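Local structure of polycyclic ketone monooxygenase (Myceliophthora thermophila, 5MQ6) at residues N125-P128 / G129-C132; G278-A281 / I282-P286; L434-F437 / N438-N441. The protein catalyses the FAD- and NADPH-dependent Baeyer-Villiger oxidation of ketones, bulky polycyclic ones in particular, inserting one oxygen atom beside the carbonyl to give esters or lactones. All blocks are in the same frame, centred on the assembly; numbering follows the deposited sequence.

Contact 1. Residues N125-P128 / G129-C132. With FAD (flavin-adenine dinucleotide), chain B.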
loop_
_atom_site.group_PDB
_atom_site.type_symbol
_atom_site.label_atom_id
_atom_site.label_comp_id
_atom_site.label_asym_id
_atom_site.label_seq_id
_atom_site.Cartn_x
_atom_site.Cartn_y
_atom_site.Cartn_z
ATOM N N ASN A 125 6.902 10.079 -2.600
ATOM C CA ASN A 125 7.650 9.369 -3.613
ATOM C C ASN A 125 7.640 10.208 -4.825
ATOM O O ASN A 125 6.568 10.519 -5.425
ATOM C CB ASN A 125 7.023 7.990 -3.884
ATOM C CG ASN A 125 6.972 7.135 -2.634
ATOM O OD1 ASN A 125 7.953 6.565 -2.256
ATOM N ND2 ASN A 125 5.814 7.051 -1.982
ATOM N N ARG A 126 8.836 10.651 -5.206
ATOM C CA ARG A 126 8.963 11.402 -6.458
ATOM C C ARG A 126 10.251 11.000 -7.185
ATOM O O ARG A 126 10.849 11.803 -7.895
ATOM C CB ARG A 126 8.936 12.921 -6.154
ATOM C CG ARG A 126 7.931 13.404 -5.107
ATOM C CD ARG A 126 7.858 14.912 -5.172
ATOM N NE ARG A 126 7.044 15.394 -4.059
ATOM C CZ ARG A 126 6.573 16.638 -3.926
ATOM N NH1 ARG A 126 6.842 17.558 -4.819
ATOM N NH2 ARG A 126 5.846 16.982 -2.841
ATOM N N TYR A 127 10.654 9.741 -7.012
ATOM C CA TYR A 127 11.928 9.262 -7.523
ATOM C C TYR A 127 11.837 9.227 -9.052
ATOM O O TYR A 127 10.746 9.324 -9.591
ATOM C CB TYR A 127 12.277 7.922 -6.887
ATOM C CG TYR A 127 11.293 6.807 -7.145
ATOM C CD1 TYR A 127 11.216 6.221 -8.409
ATOM C CD2 TYR A 127 10.430 6.353 -6.150
ATOM C CE1 TYR A 127 10.357 5.168 -8.685
ATOM C CE2 TYR A 127 9.566 5.302 -6.419
ATOM C CZ TYR A 127 9.531 4.727 -7.719
ATOM O OH TYR A 127 8.703 3.724 -8.043
ATOM N N PRO A 128 12.987 9.164 -9.770
ATOM C CA PRO A 128 12.975 9.198 -11.247
ATOM C C PRO A 128 12.310 7.960 -11.840
ATOM O O PRO A 128 12.570 6.840 -11.403
ATOM C CB PRO A 128 14.488 9.190 -11.613
ATOM C CG PRO A 128 15.171 9.576 -10.321
ATOM C CD PRO A 128 14.343 8.992 -9.238
ATOM N N GLY A 129 11.413 8.157 -12.753
ATOM C CA GLY A 129 10.649 7.038 -13.346
ATOM C C GLY A 129 9.347 6.561 -12.680
ATOM O O GLY A 129 8.666 5.676 -13.204
ATOM N N LEU A 130 8.974 7.159 -11.561
ATOM C CA LEU A 130 7.804 6.720 -10.840
ATOM C C LEU A 130 6.526 6.842 -11.650
ATOM O O LEU A 130 6.220 7.869 -12.207
ATOM C CB LEU A 130 7.675 7.451 -9.528
ATOM C CG LEU A 130 6.352 7.330 -8.714
ATOM C CD1 LEU A 130 6.278 5.983 -8.055
ATOM C CD2 LEU A 130 6.345 8.445 -7.643
ATOM N N HIS A 131 5.800 5.744 -11.701
ATOM C CA HIS A 131 4.486 5.675 -12.277
ATOM C C HIS A 131 3.582 4.773 -11.431
ATOM O O HIS A 131 4.058 3.862 -10.769
ATOM C CB HIS A 131 4.545 5.035 -13.691
ATOM C CG HIS A 131 5.187 5.903 -14.722
ATOM N ND1 HIS A 131 6.548 6.135 -14.744
ATOM C CD2 HIS A 131 4.658 6.630 -15.736
ATOM C CE1 HIS A 131 6.835 6.931 -15.757
ATOM N NE2 HIS A 131 5.709 7.250 -16.375
ATOM N N CYS A 132 2.291 5.014 -11.429
ATOM C CA CYS A 132 1.315 4.082 -10.893
ATOM C C CYS A 132 1.412 2.818 -11.784
ATOM O O CYS A 132 1.617 2.951 -12.991
ATOM C CB CYS A 132 -0.103 4.731 -10.935
ATOM S SG CYS A 132 -0.879 5.260 -12.511
HETATM P PA FAD B . -1.203 7.058 1.706
HETATM O O1A FAD B . -0.100 6.221 2.265
HETATM O O2A FAD B . -1.173 7.531 0.263
HETATM O O5B FAD B . -1.346 8.365 2.627
HETATM C C5B FAD B . -1.385 8.239 4.009
HETATM C C4B FAD B . -0.655 9.419 4.618
HETATM O O4B FAD B . -0.907 9.372 6.035
HETATM C C3B FAD B . 0.861 9.434 4.441
HETATM O O3B FAD B . 1.287 10.724 4.085
HETATM C C2B FAD B . 1.384 9.069 5.802
HETATM O O2B FAD B . 2.652 9.621 6.063
HETATM C C1B FAD B . 0.302 9.637 6.695
HETATM N N9A FAD B . 0.302 9.061 8.017
HETATM C C8A FAD B . 0.267 7.733 8.327
HETATM N N7A FAD B . 0.321 7.619 9.650
HETATM C C5A FAD B . 0.411 8.832 10.221
HETATM C C6A FAD B . 0.465 9.330 11.607
HETATM N N6A FAD B . 0.493 8.582 12.691
HETATM N N1A FAD B . 0.462 10.635 11.697
HETATM C C2A FAD B . 0.465 11.465 10.627
HETATM N N3A FAD B . 0.425 11.131 9.358
HETATM C C4A FAD B . 0.420 9.782 9.125
HETATM N N1 FAD B . -1.408 1.195 -5.296
HETATM C C2 FAD B . -2.189 0.953 -6.400
HETATM O O2 FAD B . -3.326 0.516 -6.276
HETATM N N3 FAD B . -1.719 1.192 -7.633
HETATM C C4 FAD B . -0.475 1.667 -7.798
HETATM O O4 FAD B . -0.106 1.871 -8.947
HETATM C C4X FAD B . 0.444 1.959 -6.684
HETATM N N5 FAD B . 1.732 2.422 -6.812
HETATM C C5X FAD B . 2.454 2.641 -5.686
HETATM C C6 FAD B . 3.847 3.128 -5.783
HETATM C C7 FAD B . 4.549 3.331 -4.502
HETATM C C7M FAD B . 5.975 3.832 -4.480
HETATM C C8 FAD B . 3.921 3.043 -3.179
HETATM C C8M FAD B . 4.636 3.255 -1.846
HETATM C C9 FAD B . 2.622 2.578 -3.129
HETATM C C9A FAD B . 1.875 2.369 -4.323
HETATM N N10 FAD B . 0.566 1.871 -4.207
HETATM C C10 FAD B . -0.170 1.686 -5.382
HETATM C "C1'" FAD B . -0.094 1.649 -2.901
HETATM C "C2'" FAD B . -0.559 3.082 -2.406
HETATM O "O2'" FAD B . -0.079 3.291 -1.071
HETATM C "C3'" FAD B . -2.104 3.336 -2.496
HETATM O "O3'" FAD B . -2.523 3.193 -3.856
HETATM C "C4'" FAD B . -2.616 4.747 -2.120
HETATM O "O4'" FAD B . -1.777 5.883 -2.613
HETATM C "C5'" FAD B . -2.821 4.840 -0.594
HETATM O "O5'" FAD B . -3.672 6.003 -0.347
HETATM P P FAD B . -3.912 6.277 1.232
HETATM O O1P FAD B . -4.390 7.774 1.298
HETATM O O2P FAD B . -4.747 5.096 1.748
HETATM O O3P FAD B . -2.445 6.069 1.948
#
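Tyr127 and Leu130 are the ends of a type II beta turn with Pro128 and Gly129 at its corners, closed by a weak hydrogen bond from Leu130 N to Tyr127 O (3.4 Å). Gly129 has phi 88°, where a CB would collide with the carbonyl oxygen of Pro128. The chain comes off helix 121-124 at Asn125 and, through this turn, doubles back so that the Leu130 side chain returns to the residues before the turn. Leu130 CB lies over one face of the Tyr127 ring, offset toward the rim, in a CH-pi contact (3.8 Å to the ring centroid). With CG set between backbone N and carbonyl carbon (chi1 61°), the tyrosine is folded across the turn, and Leu130 CD1 reaches its phenol end, 3.5 Å from Tyr127 CZ. The other methyl, Leu130 CD2, packs on the Asn125 backbone and CB. Asn125 faces the flavin methyl, its CG 3.9 Å from FAD C7M, while Tyr478 and Thr121 bind its amide; beyond the turn, Cys132 CA comes within 3.3 Å of FAD O4. His131 ND1 donates to Gly129 O (2.7 Å) from above the carbonyl plane. Tyr127 OH is hydrogen-bonded to Gln283 OE1 of helix 279-289. Replacing Tyr127 by an alanine would probably uncover Leu130 and leave Gln283 OE1 without its phenol partner. The turn thus joins apolar packing beside the flavin to a polar link with the NADPH-binding helix.

Contact 2. Residues G278-A281 / I282-P286. With NDP (NADPH dihydro-nicotinamide-adenine-dinucleotide phosphate), chain C.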
loop_
_atom_site.group_PDB
_atom_site.type_symbol
_atom_site.label_atom_id
_atom_site.label_comp_id
_atom_site.label_asym_id
_atom_site.label_seq_id
_atom_site.Cartn_x
_atom_site.Cartn_y
_atom_site.Cartn_z
ATOM N N GLY A 278 12.333 -4.537 -6.120
ATOM C CA GLY A 278 10.833 -4.479 -6.078
ATOM C C GLY A 278 10.367 -3.497 -7.134
ATOM O O GLY A 278 11.179 -2.991 -7.928
ATOM N N ALA A 279 9.096 -3.101 -7.107
ATOM C CA ALA A 279 8.559 -2.227 -8.126
ATOM C C ALA A 279 9.330 -0.922 -8.254
ATOM O O ALA A 279 9.563 -0.371 -9.355
ATOM C CB ALA A 279 7.108 -1.937 -7.808
ATOM N N THR A 280 9.745 -0.389 -7.123
ATOM C CA THR A 280 10.489 0.877 -7.159
ATOM C C THR A 280 11.795 0.701 -7.928
ATOM O O THR A 280 12.139 1.531 -8.764
ATOM C CB THR A 280 10.840 1.349 -5.731
ATOM O OG1 THR A 280 9.649 1.731 -5.091
ATOM C CG2 THR A 280 11.700 2.490 -5.778
ATOM N N ALA A 281 12.550 -0.327 -7.593
ATOM C CA ALA A 281 13.804 -0.592 -8.348
ATOM C C ALA A 281 13.562 -0.820 -9.877
ATOM O O ALA A 281 14.304 -0.301 -10.732
ATOM C CB ALA A 281 14.515 -1.728 -7.724
ATOM N N ILE A 282 12.516 -1.562 -10.207
ATOM C CA ILE A 282 12.140 -1.768 -11.600
ATOM C C ILE A 282 11.969 -0.449 -12.377
ATOM O O ILE A 282 12.374 -0.321 -13.558
ATOM C CB ILE A 282 10.923 -2.723 -11.705
ATOM C CG1 ILE A 282 11.314 -4.214 -11.681
ATOM C CG2 ILE A 282 10.161 -2.585 -12.997
ATOM C CD1 ILE A 282 12.228 -4.656 -10.574
ATOM N N GLN A 283 11.426 0.560 -11.706
ATOM C CA GLN A 283 11.167 1.853 -12.341
ATOM C C GLN A 283 12.448 2.701 -12.317
ATOM O O GLN A 283 12.681 3.424 -13.277
ATOM C CB GLN A 283 9.975 2.583 -11.685
ATOM C CG GLN A 283 8.666 1.956 -12.019
ATOM C CD GLN A 283 7.439 2.622 -11.345
ATOM O OE1 GLN A 283 7.568 3.514 -10.497
ATOM N NE2 GLN A 283 6.219 2.176 -11.747
ATOM N N VAL A 284 13.256 2.616 -11.250
ATOM C CA VAL A 284 14.390 3.531 -11.056
ATOM C C VAL A 284 15.621 3.058 -11.839
ATOM O O VAL A 284 16.364 3.883 -12.351
ATOM C CB VAL A 284 14.859 3.639 -9.592
ATOM C CG1 VAL A 284 15.738 4.837 -9.463
ATOM C CG2 VAL A 284 13.718 3.980 -8.692
ATOM N N VAL A 285 15.837 1.752 -11.857
ATOM C CA VAL A 285 17.078 1.183 -12.422
ATOM C C VAL A 285 17.400 1.693 -13.828
ATOM O O VAL A 285 18.491 2.073 -14.081
ATOM C CB VAL A 285 17.079 -0.312 -12.354
ATOM C CG1 VAL A 285 18.065 -0.921 -13.363
ATOM C CG2 VAL A 285 17.496 -0.764 -10.987
ATOM N N PRO A 286 16.427 1.767 -14.726
ATOM C CA PRO A 286 16.766 2.314 -16.016
ATOM C C PRO A 286 17.241 3.789 -16.054
ATOM O O PRO A 286 18.011 4.215 -16.978
ATOM C CB PRO A 286 15.461 2.170 -16.797
ATOM C CG PRO A 286 14.812 0.931 -16.188
ATOM C CD PRO A 286 15.141 1.032 -14.738
HETATM P PA NDP C . 9.709 -3.847 -1.779
HETATM O O1A NDP C . 9.552 -4.150 -0.249
HETATM O O2A NDP C . 8.750 -4.366 -2.821
HETATM O O5B NDP C . 11.229 -4.202 -2.160
HETATM C C5B NDP C . 12.307 -4.067 -1.256
HETATM C C4B NDP C . 13.446 -4.783 -1.953
HETATM O O4B NDP C . 14.633 -4.752 -1.117
HETATM C C3B NDP C . 13.096 -6.247 -2.239
HETATM O O3B NDP C . 13.426 -6.550 -3.607
HETATM C C2B NDP C . 13.942 -6.946 -1.196
HETATM O O2B NDP C . 14.269 -8.329 -1.517
HETATM C C1B NDP C . 15.154 -6.046 -1.100
HETATM N N9A NDP C . 15.904 -6.313 0.128
HETATM C C8A NDP C . 15.444 -6.339 1.421
HETATM N N7A NDP C . 16.431 -6.660 2.279
HETATM C C5A NDP C . 17.516 -6.842 1.484
HETATM C C6A NDP C . 18.898 -7.231 1.733
HETATM N N6A NDP C . 19.259 -7.464 2.989
HETATM N N1A NDP C . 19.727 -7.322 0.672
HETATM C C2A NDP C . 19.342 -7.089 -0.624
HETATM N N3A NDP C . 18.087 -6.744 -0.957
HETATM C C4A NDP C . 17.175 -6.621 0.071
HETATM O O3 NDP C . 9.712 -2.270 -2.019
HETATM P PN NDP C . 9.393 -1.368 -3.356
HETATM O O1N NDP C . 9.635 0.105 -2.897
HETATM O O2N NDP C . 10.184 -1.845 -4.553
HETATM O O5D NDP C . 7.821 -1.608 -3.662
HETATM C C5D NDP C . 6.870 -1.418 -2.560
HETATM C C4D NDP C . 5.443 -1.333 -3.070
HETATM O O4D NDP C . 5.230 -0.099 -3.791
HETATM C C3D NDP C . 5.220 -2.371 -4.173
HETATM O O3D NDP C . 5.231 -3.790 -3.762
HETATM C C2D NDP C . 4.006 -1.780 -4.922
HETATM O O2D NDP C . 2.763 -2.011 -4.184
HETATM C C1D NDP C . 4.436 -0.317 -5.024
HETATM P P2B NDP C . 13.281 -9.511 -1.008
HETATM O O1X NDP C . 12.989 -9.165 0.459
HETATM O O2X NDP C . 14.049 -10.815 -1.046
HETATM O O3X NDP C . 12.110 -9.570 -1.999
#
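Thr280 grips the nicotinamide-side phosphate of NADPH through two groups: its backbone N donates to NDP O2N (3.0 Å) and its hydroxyl OG1 to NDP O1N (2.7 Å). OG1 lies beside the backbone N, anti to the carbonyl carbon (chi1 -69°), which lets amide and hydroxyl reach two oxygens of one phosphate. Gly278, at the N-cap, passes close under the same group; a CB there would run into NDP O2N. Ala279 CB touches the adjoining ribose at NDP C3D. Behind this first shell, the opening turn is fixed by main-chain bonds: Ile282 N to Gly278 O is nearly straight (170°), and Gln283, Val284 and Val285 bond in turn to Ala279, Thr280 and Ala281. The methyl of Thr280 runs alongside Val284, their CG2 atoms 3.8 Å apart and pointing the same way, while Ile282 CD1 bends back to within 3.3 Å of Gly278 O. Farther out, Tyr127 packs against Thr280 and Val284, Gln283 turns to Tyr127 and His131 O, and Val285 presses on strand 294-299. The helix dipole probably adds to the pull on the diphosphate. Glycine at the N-cap and the small Ala281 fit the GxGxxA pattern between strand 271-275 and helix 279-289, the dinucleotide-binding beta-alpha-beta unit of a Rossmann-type domain.

Contact 3. Residues L434-F437 / N438-N441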
loop_
_atom_site.group_PDB
_atom_site.type_symbol
_atom_site.label_atom_id
_atom_site.label_comp_id
_atom_site.label_asym_id
_atom_site.label_seq_id
_atom_site.Cartn_x
_atom_site.Cartn_y
_atom_site.Cartn_z
ATOM N N LEU A 434 14.480 -5.064 -17.821
ATOM C CA LEU A 434 15.252 -6.278 -18.164
ATOM C C LEU A 434 16.361 -5.926 -19.185
ATOM O O LEU A 434 17.559 -6.285 -18.982
ATOM C CB LEU A 434 14.305 -7.380 -18.651
ATOM C CG LEU A 434 13.385 -7.947 -17.570
ATOM C CD1 LEU A 434 12.338 -8.868 -18.187
ATOM C CD2 LEU A 434 14.156 -8.647 -16.482
ATOM N N GLN A 435 15.967 -5.131 -20.185
ATOM C CA GLN A 435 16.840 -4.660 -21.278
ATOM C C GLN A 435 18.026 -3.903 -20.696
ATOM O O GLN A 435 19.061 -3.872 -21.316
ATOM C CB GLN A 435 16.124 -3.638 -22.211
ATOM C CG GLN A 435 14.949 -4.088 -23.116
ATOM C CD GLN A 435 13.647 -4.465 -22.349
ATOM O OE1 GLN A 435 13.539 -4.327 -21.107
ATOM N NE2 GLN A 435 12.657 -4.929 -23.097
ATOM N N THR A 436 17.826 -3.217 -19.551
ATOM C CA THR A 436 18.872 -2.431 -18.857
ATOM C C THR A 436 20.059 -3.252 -18.468
ATOM O O THR A 436 21.230 -2.781 -18.587
ATOM C CB THR A 436 18.319 -1.718 -17.593
ATOM O OG1 THR A 436 17.239 -0.898 -17.997
ATOM C CG2 THR A 436 19.340 -0.834 -16.932
ATOM N N PHE A 437 19.811 -4.506 -18.079
ATOM C CA PHE A 437 20.923 -5.395 -17.786
ATOM C C PHE A 437 21.693 -5.834 -19.059
ATOM O O PHE A 437 22.676 -6.548 -18.954
ATOM C CB PHE A 437 20.495 -6.601 -17.010
ATOM C CG PHE A 437 19.926 -6.280 -15.683
ATOM C CD1 PHE A 437 18.618 -5.902 -15.569
ATOM C CD2 PHE A 437 20.710 -6.322 -14.552
ATOM C CE1 PHE A 437 18.068 -5.545 -14.352
ATOM C CE2 PHE A 437 20.191 -5.988 -13.317
ATOM C CZ PHE A 437 18.866 -5.567 -13.229
ATOM N N ASN A 438 21.271 -5.412 -20.260
ATOM C CA ASN A 438 22.118 -5.639 -21.435
ATOM C C ASN A 438 23.130 -4.562 -21.615
ATOM O O ASN A 438 23.898 -4.673 -22.535
ATOM C CB ASN A 438 21.286 -5.810 -22.667
ATOM C CG ASN A 438 20.465 -7.044 -22.589
ATOM O OD1 ASN A 438 20.860 -7.993 -21.941
ATOM N ND2 ASN A 438 19.298 -7.040 -23.236
ATOM N N LEU A 439 23.143 -3.538 -20.752
ATOM C CA LEU A 439 24.068 -2.447 -20.877
ATOM C C LEU A 439 25.363 -2.768 -20.133
ATOM O O LEU A 439 25.373 -3.432 -19.079
ATOM C CB LEU A 439 23.461 -1.152 -20.286
ATOM C CG LEU A 439 22.238 -0.611 -20.984
ATOM C CD1 LEU A 439 21.524 0.460 -20.125
ATOM C CD2 LEU A 439 22.628 -0.020 -22.321
ATOM N N PRO A 440 26.485 -2.309 -20.669
ATOM C CA PRO A 440 27.819 -2.685 -20.141
ATOM C C PRO A 440 28.134 -2.139 -18.798
ATOM O O PRO A 440 28.901 -2.754 -18.008
ATOM C CB PRO A 440 28.769 -1.995 -21.072
ATOM C CG PRO A 440 27.982 -1.640 -22.242
ATOM C CD PRO A 440 26.584 -1.375 -21.791
ATOM N N ASN A 441 27.593 -0.953 -18.539
ATOM C CA ASN A 441 27.784 -0.316 -17.217
ATOM C C ASN A 441 26.875 -0.845 -16.091
ATOM O O ASN A 441 26.973 -0.355 -14.966
ATOM C CB ASN A 441 27.663 1.217 -17.309
ATOM C CG ASN A 441 26.269 1.697 -17.684
ATOM O OD1 ASN A 441 25.623 1.154 -18.579
ATOM N ND2 ASN A 441 25.826 2.774 -17.040
HETATM O O HOH W 1 22.825 -9.355 -20.391
#
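Thr436 and Leu439 are the ends of a type I beta turn that follows the short, weakly bonded helix 433-436 and leads into strand 442-446, the edge strand of the five-stranded parallel sheet. Leu439 N donates to Thr436 O (3.0 Å), and one residue earlier Asn438 N donates to Gln435 O (2.9 Å). The tightly packed side belongs to Thr436 and Phe437. Thr436 packs against Val285, Pro286 and Ala289 of helix 279-289. The Phe437 side chain packs on Val442 and Leu444 of strand 442-446 and on Thr412 and Leu416 of helix 410-416, with Tyr433 edge-to-face to its ring. The opposite character belongs to Gln435, Asn438 and Leu439: Leu439 is exposed, although its CB and CG still lie against Thr436 O, and Gln435 and Asn438 are partly open to solvent. Thr436 CG2, anti to the backbone N, meets Leu439 CD1 only loosely, at 4.1 Å. Asn438 nevertheless has its amide held on both branches, ND2 by Ile406 O and OD1 by Lys408 N, which probably fixes its rotation and ties the turn to the end of helix 378-406. A water completes this polar edge, donating to Asn438 OD1 at 2.8 Å and to Phe437 O at 3.2 Å.

Helix 279-289 is the middle term of the three contacts. Contact 1, at the flavin, touches contact 2 through two probable hydrogen bonds to the Gln283 amide: Tyr127 OH to Gln283 OE1 (2.7 Å) and Gln283 NE2 to His131 O (2.9 Å). Their centres lie about 9 Å apart, and the two bonds join the loop beside the flavin to the helix start that holds the NADPH phosphate. From contact 2 to contact 3 the link is packing, with Val285 CG1 3.8 Å from Thr436 CG2. Contacts 1 and 3 do not meet, their nearest atoms being about 11 Å apart. Contact 3 is the most remote from the cofactors, the side chain of Phe437 lying about 11 Å from the bound NADPH.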